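Local coordinates for RNA-binding protein RO60 (Deinococcus radiodurans, PDB 2NVO) that binds several small RNAs that accumulate during recovery from ultraviolet irradiation and contributes to the resistance of the bacterium to it, at residues Ala80-Ala83 with Leu84-Thr87; Pro114-Ala117 with Asp118-Ala121; Ala199-Ala202 with Val203-Phe206; Leu271-Leu274 with Leu275-Leu278; Pro289-Ser292 with Ala293-Gln296. All coordinates share one frame; numbering follows the deposited sequence.

Contact 1: Ala80-Ala83 with Leu84-Thr87; sequences AALA and LRVT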
loop_
_atom_site.group_PDB
_atom_site.type_symbol
_atom_site.label_atom_id
_atom_site.label_comp_id
_atom_site.label_asym_id
_atom_site.label_seq_id
_atom_site.Cartn_x
_atom_site.Cartn_y
_atom_site.Cartn_z
ATOM N N ALA A 80 25.864 9.685 8.716
ATOM C CA ALA A 80 24.639 10.340 8.273
ATOM C C ALA A 80 24.594 10.506 6.755
ATOM O O ALA A 80 23.516 10.533 6.154
ATOM C CB ALA A 80 24.481 11.687 8.958
ATOM N N ALA A 81 25.763 10.614 6.131
ATOM C CA ALA A 81 25.825 10.823 4.688
ATOM C C ALA A 81 25.302 9.621 3.905
ATOM O O ALA A 81 24.589 9.776 2.915
ATOM C CB ALA A 81 27.249 11.182 4.248
ATOM N N LEU A 82 25.660 8.418 4.332
ATOM C CA LEU A 82 25.186 7.244 3.618
ATOM C C LEU A 82 23.736 6.951 4.013
ATOM O O LEU A 82 22.936 6.528 3.182
ATOM C CB LEU A 82 26.107 6.034 3.830
ATOM C CG LEU A 82 25.649 4.803 4.613
ATOM C CD1 LEU A 82 26.115 3.544 3.923
ATOM C CD2 LEU A 82 26.148 4.837 6.040
ATOM N N ALA A 83 23.403 7.199 5.278
ATOM C CA ALA A 83 22.021 7.100 5.734
ATOM C C ALA A 83 21.142 7.896 4.782
ATOM O O ALA A 83 20.090 7.435 4.356
ATOM C CB ALA A 83 21.889 7.630 7.153
ATOM N N LEU A 84 21.610 9.088 4.424
ATOM C CA LEU A 84 20.871 9.989 3.551
ATOM C C LEU A 84 20.842 9.490 2.105
ATOM O O LEU A 84 19.818 9.594 1.429
ATOM C CB LEU A 84 21.508 11.372 3.590
ATOM C CG LEU A 84 20.621 12.618 3.606
ATOM C CD1 LEU A 84 21.349 13.776 2.930
ATOM C CD2 LEU A 84 19.281 12.378 2.943
ATOM N N ARG A 85 21.969 8.977 1.620
ATOM C CA ARG A 85 22.027 8.475 0.252
ATOM C C ARG A 85 21.127 7.249 0.092
ATOM O O ARG A 85 20.384 7.138 -0.881
ATOM C CB ARG A 85 23.470 8.147 -0.154
ATOM C CG ARG A 85 23.589 7.142 -1.298
ATOM C CD ARG A 85 25.043 6.946 -1.734
ATOM N NE ARG A 85 25.956 6.859 -0.596
ATOM C CZ ARG A 85 26.361 5.720 -0.042
ATOM N NH1 ARG A 85 25.937 4.556 -0.522
ATOM N NH2 ARG A 85 27.191 5.744 0.995
ATOM N N VAL A 86 21.204 6.340 1.059
ATOM C CA VAL A 86 20.345 5.161 1.100
ATOM C C VAL A 86 18.869 5.581 1.091
ATOM O O VAL A 86 18.056 5.042 0.340
ATOM C CB VAL A 86 20.656 4.293 2.348
ATOM C CG1 VAL A 86 19.718 3.099 2.432
ATOM C CG2 VAL A 86 22.107 3.831 2.332
ATOM N N THR A 87 18.537 6.571 1.912
ATOM C CA THR A 87 17.163 7.045 2.024
ATOM C C THR A 87 16.638 7.639 0.725
ATOM O O THR A 87 15.506 7.372 0.336
ATOM C CB THR A 87 16.999 8.041 3.197
ATOM O OG1 THR A 87 17.251 7.356 4.416
ATOM C CG2 THR A 87 15.595 8.613 3.250
#
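With chi1 at -65°, Thr87 holds OG1 beside its own backbone N, and from there the hydroxyl reaches back one turn to the carbonyl of Ala83. A Val86 chi1 of 177° leaves CG2 beside the backbone N, where the methyl packs against Leu82 O. Both pairs sit in the first turns of helix 80-93, one of the helices of the HEAT-like horseshoe of the TROVE domain. Ala83 O is gripped twice: Thr87 N donates to it at 3.0 Å and Thr87 OG1 donates to it at 2.8 Å, the two arriving from opposite faces of the carbonyl plane. The hydroxyl of this buried threonine therefore has its acceptor inside its own helix. Next door the Val86 N to Leu82 O bond is short, 2.7 Å, and nearly straight at 172°, while Val86 CG2 is packed tightly against Leu82 O at 2.9 Å. Arg85 bends at its third torsion and brings its guanidinium back beside Leu82, the two side chains crossing at a slant. Outside these turns, Asp79 OD1 accepts from Leu82 N, Ala83 and Leu84 press on helix 100-112, and Val86 meets Leu44 and Thr45 of helix 40-50. Along that side of the helix, the closest apolar side-chain approach between the two turns is Leu82 CD1 to Val86 CG2, 4.3 Å.

Contact 2: Pro114-Ala117 with Asp118-Ala121; sequences PNAA and DRKA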
loop_
_atom_site.group_PDB
_atom_site.type_symbol
_atom_site.label_atom_id
_atom_site.label_comp_id
_atom_site.label_asym_id
_atom_site.label_seq_id
_atom_site.Cartn_x
_atom_site.Cartn_y
_atom_site.Cartn_z
ATOM N N PRO A 114 25.587 14.652 13.449
ATOM C CA PRO A 114 26.692 15.429 14.033
ATOM C C PRO A 114 27.169 16.582 13.143
ATOM O O PRO A 114 27.510 17.648 13.655
ATOM C CB PRO A 114 27.807 14.392 14.187
ATOM C CG PRO A 114 27.103 13.078 14.252
ATOM C CD PRO A 114 25.892 13.212 13.384
ATOM N N ASN A 115 27.180 16.374 11.833
ATOM C CA ASN A 115 27.700 17.374 10.910
ATOM C C ASN A 115 26.640 18.327 10.358
ATOM O O ASN A 115 25.476 17.959 10.183
ATOM C CB ASN A 115 28.450 16.697 9.765
ATOM C CG ASN A 115 29.511 15.737 10.257
ATOM O OD1 ASN A 115 30.042 14.940 9.487
ATOM N ND2 ASN A 115 29.823 15.803 11.546
ATOM N N ALA A 116 27.058 19.555 10.076
ATOM C CA ALA A 116 26.151 20.578 9.588
ATOM C C ALA A 116 25.822 20.363 8.118
ATOM O O ALA A 116 24.719 20.650 7.677
ATOM C CB ALA A 116 26.750 21.969 9.808
ATOM N N ALA A 117 26.788 19.857 7.362
ATOM C CA ALA A 117 26.577 19.592 5.945
ATOM C C ALA A 117 25.555 18.472 5.744
ATOM O O ALA A 117 24.827 18.446 4.755
ATOM C CB ALA A 117 27.895 19.233 5.275
ATOM N N ASP A 118 25.518 17.540 6.691
ATOM C CA ASP A 118 24.590 16.413 6.625
ATOM C C ASP A 118 23.175 16.828 7.045
ATOM O O ASP A 118 22.208 16.557 6.339
ATOM C CB ASP A 118 25.105 15.247 7.473
ATOM C CG ASP A 118 26.290 14.543 6.834
ATOM O OD1 ASP A 118 26.386 14.546 5.592
ATOM O OD2 ASP A 118 27.123 13.976 7.567
ATOM N N ARG A 119 23.062 17.498 8.187
ATOM C CA ARG A 119 21.790 18.078 8.594
ATOM C C ARG A 119 21.220 18.953 7.485
ATOM O O ARG A 119 20.014 18.981 7.257
ATOM C CB ARG A 119 21.948 18.896 9.879
ATOM C CG ARG A 119 22.319 18.074 11.101
ATOM C CD ARG A 119 22.142 18.872 12.394
ATOM N NE ARG A 119 22.921 20.111 12.394
ATOM C CZ ARG A 119 24.075 20.278 13.036
ATOM N NH1 ARG A 119 24.599 19.286 13.748
ATOM N NH2 ARG A 119 24.706 21.445 12.973
ATOM N N LYS A 120 22.096 19.669 6.792
ATOM C CA LYS A 120 21.673 20.604 5.760
ATOM C C LYS A 120 21.195 19.876 4.507
ATOM O O LYS A 120 20.215 20.278 3.874
ATOM C CB LYS A 120 22.813 21.579 5.415
ATOM C CG LYS A 120 22.993 22.710 6.430
ATOM C CD LYS A 120 24.015 23.760 5.970
ATOM C CE LYS A 120 25.455 23.267 6.117
ATOM N NZ LYS A 120 26.403 24.085 5.314
ATOM N N ALA A 121 21.904 18.810 4.152
ATOM C CA ALA A 121 21.552 18.002 2.990
ATOM C C ALA A 121 20.208 17.296 3.200
ATOM O O ALA A 121 19.408 17.175 2.270
ATOM C CB ALA A 121 22.652 16.995 2.694
HETATM O O HOH W 1 27.607 20.733 13.554
HETATM O O HOH W 2 26.832 13.845 10.319
#
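Arg119 folds back over the turn that begins its helix, so that one face of its guanidinium covers both Asn115 O and Ala116 CA. The same carbonyl, Asn115 O, takes the backbone bond from Arg119 N at 3.2 Å and almost straight, 174°. On the next residue the lysine chain doubles back as well: Lys120 is bent at its third torsion, which puts CE 4.1 Å from Ala116 CB and close to the carbonyl of Ala116. Asn115 and Asp118 run side by side, pointing the same way, with amide and carboxylate planes 20° apart and Asn115 OD1 3.6 Å from Asp118 OD2.

Two waters form the next shell. One donates to Pro114 O at 3.1 Å and accepts from Arg119 NH2 at 3.0 Å. The other accepts from Asn115 N at 3.0 Å and donates to Asp118 OD2 at 2.8 Å, which gives the carboxylate an indirect hold on the backbone it faces. Further out, Arg119 NH1 is hydrogen-bonded to Ala113 O, and Asp118 leans on Ala80 and Ala81 of helix 80-93.

Asn115 occupies the N-cap, but its side chain makes no capping bond; the acid three residues on would probably be favoured by the helix dipole. Through its water, Asp118 OD2 is linked to the N-H of the N-cap residue in the first turn of helix 116-129, part of the HEAT-like TROVE horseshoe.

Contact 3: Ala199-Ala202 with Val203-Phe206; sequences ARNA and VLKF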
loop_
_atom_site.group_PDB
_atom_site.type_symbol
_atom_site.label_atom_id
_atom_site.label_comp_id
_atom_site.label_asym_id
_atom_site.label_seq_id
_atom_site.Cartn_x
_atom_site.Cartn_y
_atom_site.Cartn_z
ATOM N N ALA A 199 0.791 35.477 -5.922
ATOM C CA ALA A 199 -0.215 34.420 -5.918
ATOM C C ALA A 199 0.092 33.415 -4.812
ATOM O O ALA A 199 -0.747 33.136 -3.953
ATOM C CB ALA A 199 -0.270 33.725 -7.271
ATOM N N ARG A 200 1.308 32.889 -4.825
ATOM C CA ARG A 200 1.706 31.911 -3.830
ATOM C C ARG A 200 1.728 32.476 -2.415
ATOM O O ARG A 200 1.350 31.782 -1.471
ATOM C CB ARG A 200 3.037 31.274 -4.197
ATOM C CG ARG A 200 2.897 30.250 -5.303
ATOM C CD ARG A 200 4.153 29.436 -5.421
ATOM N NE ARG A 200 5.318 30.292 -5.608
ATOM C CZ ARG A 200 6.570 29.852 -5.606
ATOM N NH1 ARG A 200 6.814 28.560 -5.434
ATOM N NH2 ARG A 200 7.575 30.700 -5.784
ATOM N N ASN A 201 2.151 33.731 -2.270
ATOM C CA ASN A 201 2.133 34.384 -0.963
ATOM C C ASN A 201 0.704 34.529 -0.464
ATOM O O ASN A 201 0.442 34.486 0.738
ATOM C CB ASN A 201 2.805 35.759 -1.026
ATOM C CG ASN A 201 4.319 35.667 -1.063
ATOM O OD1 ASN A 201 4.900 34.678 -0.624
ATOM N ND2 ASN A 201 4.967 36.704 -1.586
ATOM N N ALA A 202 -0.211 34.719 -1.410
ATOM C CA ALA A 202 -1.627 34.857 -1.110
ATOM C C ALA A 202 -2.205 33.551 -0.560
ATOM O O ALA A 202 -3.006 33.571 0.381
ATOM C CB ALA A 202 -2.390 35.308 -2.354
ATOM N N VAL A 203 -1.796 32.420 -1.135
ATOM C CA VAL A 203 -2.291 31.128 -0.668
ATOM C C VAL A 203 -1.646 30.741 0.652
ATOM O O VAL A 203 -2.257 30.054 1.474
ATOM C CB VAL A 203 -2.090 29.990 -1.698
ATOM C CG1 VAL A 203 -0.627 29.702 -1.901
ATOM C CG2 VAL A 203 -2.792 28.718 -1.224
ATOM N N LEU A 204 -0.409 31.185 0.853
ATOM C CA LEU A 204 0.280 30.943 2.112
ATOM C C LEU A 204 -0.437 31.726 3.201
ATOM O O LEU A 204 -0.717 31.195 4.282
ATOM C CB LEU A 204 1.754 31.347 2.008
ATOM C CG LEU A 204 2.615 30.433 1.127
ATOM C CD1 LEU A 204 4.058 30.922 1.033
ATOM C CD2 LEU A 204 2.587 29.005 1.633
ATOM N N LYS A 205 -0.763 32.980 2.901
ATOM C CA LYS A 205 -1.513 33.805 3.836
ATOM C C LYS A 205 -2.864 33.169 4.164
ATOM O O LYS A 205 -3.291 33.174 5.316
ATOM C CB LYS A 205 -1.721 35.215 3.285
ATOM C CG LYS A 205 -2.241 36.203 4.332
ATOM C CD LYS A 205 -2.688 37.509 3.695
ATOM C CE LYS A 205 -3.242 38.483 4.731
ATOM N NZ LYS A 205 -2.165 39.159 5.515
ATOM N N PHE A 206 -3.533 32.625 3.151
ATOM C CA PHE A 206 -4.830 31.996 3.375
ATOM C C PHE A 206 -4.698 30.770 4.268
ATOM O O PHE A 206 -5.563 30.503 5.102
ATOM C CB PHE A 206 -5.494 31.598 2.058
ATOM C CG PHE A 206 -6.669 30.674 2.236
ATOM C CD1 PHE A 206 -7.930 31.179 2.502
ATOM C CD2 PHE A 206 -6.505 29.302 2.164
ATOM C CE1 PHE A 206 -9.011 30.332 2.680
ATOM C CE2 PHE A 206 -7.582 28.451 2.344
ATOM C CZ PHE A 206 -8.835 28.969 2.601
#
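Val203 and Leu204 wrap the carbonyl of Arg200 in a local, one-turn contact within helix 198-209, its centre about 33 Å from that of the chain. Leu204 N donates to Arg200 O at 3.0 Å, and Val203 CG1 and Leu204 CG close round the same oxygen. Val203 has CG1 in the crowded position between its backbone N and carbonyl carbon (chi1 66°), which pushes that methyl to 2.9 Å from Arg200 O, a tight fit. In Leu204, CG lies beside the backbone N (chi1 -71°) and stands 3.2 Å from Arg200 O.

This helix belongs to the HEAT-like array of the TROVE horseshoe, in the region inferred by similarity to bind RNA. The side packed on its neighbours is apolar: Val203 and Leu204 rest on Leu169 of helix 166-175, and Phe206 packs on Ile223 and Leu227 of helix 219-229. Arg200 makes salt bridges to Asp196 and Asp197 and also bonds to Ala164 O, while Asn201 OD1 accepts from Thr195 N. Thus engaged, Asn201 OD1 still passes Leu204 CD1 at 4.2 Å, the two side chains crossing at an angle.

Contact 4: Leu271-Leu274 with Leu275-Leu278; sequences LTWL and LRNL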
loop_
_atom_site.group_PDB
_atom_site.type_symbol
_atom_site.label_atom_id
_atom_site.label_comp_id
_atom_site.label_asym_id
_atom_site.label_seq_id
_atom_site.Cartn_x
_atom_site.Cartn_y
_atom_site.Cartn_z
ATOM N N LEU A 271 -9.930 4.731 -12.367
ATOM C CA LEU A 271 -10.391 3.369 -12.121
ATOM C C LEU A 271 -10.236 2.936 -10.664
ATOM O O LEU A 271 -11.114 2.278 -10.105
ATOM C CB LEU A 271 -9.650 2.405 -13.049
ATOM C CG LEU A 271 -10.110 0.950 -13.106
ATOM C CD1 LEU A 271 -11.634 0.826 -13.110
ATOM C CD2 LEU A 271 -9.501 0.281 -14.330
ATOM N N THR A 272 -9.119 3.300 -10.055
ATOM C CA THR A 272 -8.892 2.974 -8.654
ATOM C C THR A 272 -10.038 3.490 -7.791
ATOM O O THR A 272 -10.616 2.738 -7.003
ATOM C CB THR A 272 -7.564 3.555 -8.166
ATOM O OG1 THR A 272 -6.528 3.206 -9.095
ATOM C CG2 THR A 272 -7.222 3.003 -6.788
ATOM N N TRP A 273 -10.374 4.767 -7.967
ATOM C CA TRP A 273 -11.505 5.384 -7.282
ATOM C C TRP A 273 -12.765 4.579 -7.523
ATOM O O TRP A 273 -13.515 4.258 -6.591
ATOM C CB TRP A 273 -11.725 6.823 -7.780
ATOM C CG TRP A 273 -12.826 7.549 -7.042
ATOM C CD1 TRP A 273 -12.681 8.346 -5.936
ATOM C CD2 TRP A 273 -14.235 7.532 -7.334
ATOM N NE1 TRP A 273 -13.905 8.826 -5.532
ATOM C CE2 TRP A 273 -14.872 8.343 -6.372
ATOM C CE3 TRP A 273 -15.013 6.920 -8.322
ATOM C CZ2 TRP A 273 -16.252 8.548 -6.363
ATOM C CZ3 TRP A 273 -16.382 7.124 -8.311
ATOM C CH2 TRP A 273 -16.989 7.930 -7.337
ATOM N N LEU A 274 -13.002 4.269 -8.796
ATOM C CA LEU A 274 -14.193 3.542 -9.200
ATOM C C LEU A 274 -14.287 2.193 -8.489
ATOM O O LEU A 274 -15.359 1.786 -8.031
ATOM C CB LEU A 274 -14.202 3.346 -10.720
ATOM C CG LEU A 274 -15.497 2.715 -11.220
ATOM C CD1 LEU A 274 -16.680 3.525 -10.726
ATOM C CD2 LEU A 274 -15.523 2.581 -12.741
ATOM N N LEU A 275 -13.156 1.500 -8.407
ATOM C CA LEU A 275 -13.124 0.188 -7.766
ATOM C C LEU A 275 -13.571 0.248 -6.304
ATOM O O LEU A 275 -14.380 -0.573 -5.861
ATOM C CB LEU A 275 -11.737 -0.433 -7.892
ATOM C CG LEU A 275 -11.463 -0.958 -9.297
ATOM C CD1 LEU A 275 -9.987 -1.306 -9.478
ATOM C CD2 LEU A 275 -12.348 -2.143 -9.569
ATOM N N ARG A 276 -13.080 1.231 -5.562
ATOM C CA ARG A 276 -13.467 1.331 -4.156
ATOM C C ARG A 276 -14.787 2.049 -3.919
ATOM O O ARG A 276 -15.204 2.198 -2.776
ATOM C CB ARG A 276 -12.355 1.948 -3.304
ATOM C CG ARG A 276 -11.927 3.337 -3.704
ATOM C CD ARG A 276 -11.065 3.970 -2.606
ATOM N NE ARG A 276 -10.023 4.822 -3.180
ATOM C CZ ARG A 276 -10.143 6.132 -3.383
ATOM N NH1 ARG A 276 -11.262 6.765 -3.040
ATOM N NH2 ARG A 276 -9.135 6.812 -3.923
ATOM N N ASN A 277 -15.467 2.466 -4.989
ATOM C CA ASN A 277 -16.680 3.256 -4.821
ATOM C C ASN A 277 -17.962 2.643 -5.379
ATOM O O ASN A 277 -19.024 3.273 -5.339
ATOM C CB ASN A 277 -16.469 4.690 -5.332
ATOM C CG ASN A 277 -15.729 5.562 -4.330
ATOM O OD1 ASN A 277 -16.312 6.017 -3.354
ATOM N ND2 ASN A 277 -14.451 5.808 -4.574
ATOM N N LEU A 278 -17.870 1.414 -5.880
ATOM C CA LEU A 278 -19.035 0.717 -6.400
ATOM C C LEU A 278 -20.190 0.633 -5.380
ATOM O O LEU A 278 -21.363 0.830 -5.722
ATOM C CB LEU A 278 -18.640 -0.669 -6.914
ATOM C CG LEU A 278 -17.585 -0.627 -8.031
ATOM C CD1 LEU A 278 -17.089 -2.022 -8.347
ATOM C CD2 LEU A 278 -18.164 0.031 -9.300
#
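Asn277 lies flat over the indole of Trp273, one turn back in helix 271-283. Trp273 has CG anti to its backbone N (chi1 -176°), which lays the ring alongside the helix with one face presented to the asparagine. Amide and ring planes are stacked, 22° apart. Asn277 CB stands over the six-membered ring, 3.7 Å from its centroid and almost on the ring normal, a CH-pi contact, while ND2 lies over the five-membered ring, 3.1 Å from Trp273 CE2. What fixes the rotation of the amide is a bond to the backbone of the same tryptophan: Asn277 ND2 donates to Trp273 O at 2.7 Å, with the acceptor close to the amide plane. Asn280 ND2, donating to Asn277 OD1, holds the other end.

Arg276 has CG between its backbone N and carbonyl carbon (chi1 59°). From there the chain bends and sets its guanidinium over Trp273 CA, steeply turned against the indole, with NH1 3.6 Å from Trp273 CD1. Leu278 and Leu274 slant across each other on another side, CD2 of the former 4.1 Å from CD1 of the latter. In the backbone, Asn277 N reaches only three residues back, to Leu274 O at 3.1 Å.

Around them, Trp273 is packed on Tyr262, Ala265 and Met266 of helix 259-266, and Leu271, Leu275 and Leu278 on helix 292-302. A helix sandwiched between its chain neighbours in this way is what the stacked helices of a HEAT-like solenoid provide, and this one overlaps the part inferred by similarity to bind RNA.

Contact 5: Pro289-Ser292 with Ala293-Gln296; sequences PNDS and ATVQ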
loop_
_atom_site.group_PDB
_atom_site.type_symbol
_atom_site.label_atom_id
_atom_site.label_comp_id
_atom_site.label_asym_id
_atom_site.label_seq_id
_atom_site.Cartn_x
_atom_site.Cartn_y
_atom_site.Cartn_z
ATOM N N PRO A 289 -29.671 -2.459 -10.801
ATOM C CA PRO A 289 -29.898 -3.571 -11.731
ATOM C C PRO A 289 -30.853 -3.274 -12.891
ATOM O O PRO A 289 -30.901 -4.053 -13.842
ATOM C CB PRO A 289 -30.496 -4.656 -10.825
ATOM C CG PRO A 289 -30.974 -3.913 -9.614
ATOM C CD PRO A 289 -29.937 -2.876 -9.416
ATOM N N ASN A 290 -31.599 -2.179 -12.820
ATOM C CA ASN A 290 -32.529 -1.852 -13.892
ATOM C C ASN A 290 -32.188 -0.539 -14.604
ATOM O O ASN A 290 -33.003 -0.017 -15.367
ATOM C CB ASN A 290 -33.976 -1.833 -13.369
ATOM C CG ASN A 290 -34.539 -3.234 -13.131
ATOM O OD1 ASN A 290 -34.538 -4.091 -14.025
ATOM N ND2 ASN A 290 -35.039 -3.466 -11.923
ATOM N N ASP A 291 -30.982 -0.022 -14.356
ATOM C CA ASP A 291 -30.518 1.242 -14.950
ATOM C C ASP A 291 -29.302 1.050 -15.879
ATOM O O ASP A 291 -28.173 1.471 -15.572
ATOM C CB ASP A 291 -30.186 2.261 -13.866
ATOM C CG ASP A 291 -29.564 3.509 -14.429
ATOM O OD1 ASP A 291 -29.746 3.752 -15.634
ATOM O OD2 ASP A 291 -28.893 4.248 -13.689
ATOM N N SER A 292 -29.559 0.440 -17.031
ATOM C CA SER A 292 -28.505 -0.086 -17.887
ATOM C C SER A 292 -27.413 0.863 -18.377
ATOM O O SER A 292 -26.278 0.426 -18.559
ATOM C CB SER A 292 -29.115 -0.835 -19.063
ATOM O OG SER A 292 -29.765 -2.006 -18.604
ATOM N N ALA A 293 -27.725 2.136 -18.626
ATOM C CA ALA A 293 -26.723 3.031 -19.209
ATOM C C ALA A 293 -25.487 3.211 -18.317
ATOM O O ALA A 293 -24.339 3.125 -18.780
ATOM C CB ALA A 293 -27.331 4.390 -19.555
ATOM N N THR A 294 -25.730 3.491 -17.040
ATOM C CA THR A 294 -24.634 3.690 -16.105
ATOM C C THR A 294 -23.939 2.363 -15.846
ATOM O O THR A 294 -22.724 2.317 -15.789
ATOM C CB THR A 294 -25.117 4.277 -14.765
ATOM O OG1 THR A 294 -25.776 5.529 -15.000
ATOM C CG2 THR A 294 -23.941 4.507 -13.844
ATOM N N VAL A 295 -24.727 1.303 -15.700
ATOM C CA VAL A 295 -24.195 -0.057 -15.549
ATOM C C VAL A 295 -23.214 -0.410 -16.680
ATOM O O VAL A 295 -22.086 -0.846 -16.422
ATOM C CB VAL A 295 -25.328 -1.090 -15.490
ATOM C CG1 VAL A 295 -24.805 -2.494 -15.741
ATOM C CG2 VAL A 295 -26.038 -1.022 -14.138
ATOM N N GLN A 296 -23.623 -0.190 -17.933
ATOM C CA GLN A 296 -22.734 -0.514 -19.043
ATOM C C GLN A 296 -21.492 0.349 -19.010
ATOM O O GLN A 296 -20.385 -0.115 -19.287
ATOM C CB GLN A 296 -23.423 -0.371 -20.415
ATOM C CG GLN A 296 -22.603 -1.035 -21.533
ATOM C CD GLN A 296 -22.364 -2.519 -21.286
ATOM O OE1 GLN A 296 -21.280 -3.040 -21.562
ATOM N NE2 GLN A 296 -23.369 -3.202 -20.747
HETATM O O HOH W 3 -28.261 5.836 -15.968
#
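The backbone turns into helix 292-302 at Asp291 and Ser292: Gln296 N donates to Ser292 O at 2.8 Å, whereas Asp291 O receives two weak, long bonds, from Thr294 N and from Val295 N, both at 3.5 Å, the second much the straighter. Asp291 is the N-cap residue, yet its carboxylate makes no capping bond. With CG anti to its backbone N (chi1 174°), the side chain is directed at Thr294 instead, and the two cross at a slant with Asp291 OD2 3.6 Å from Thr294 OG1. A water fills the link between them: it donates to Asp291 OD1 at 2.6 Å and is hydrogen-bonded to Thr294 OG1 at 2.7 Å. Thr294 takes part because its chi1 of -58° leaves OG1 beside the backbone N, facing back toward the start of the helix. On the buried side Val295 lays CG2 3.6 Å from Asp291 O, and beyond the turn it meets Leu287 and Arg342. The carboxylate therefore reaches the Thr294 hydroxyl through a water; even without a direct cap, a negative charge at this end of the helix probably interacts well with the N-H groups of the first turn.

Overall arrangement
From the N terminus, all five contacts come in series within the TROVE horseshoe; none nests in or crosses another, and each joins one helical turn, or the entry to a helix, to the next without closing a long loop. Contact 1, early in helix 80-93, and contact 2, at the start of helix 116-129, touch directly: Leu84 CD1 meets Ala121 CB at 3.5 Å, joining these two helices. Contact 3 stands apart, about 34 Å between centres from both contact 1 and contact 4. Contacts 4 and 5 lie across the chain's centre from the first two, on consecutive helices 271-283 and 292-302, with nearest atoms about 8 Å apart. Together they sample the helical arc that the VWFA-like domain closes into a ring.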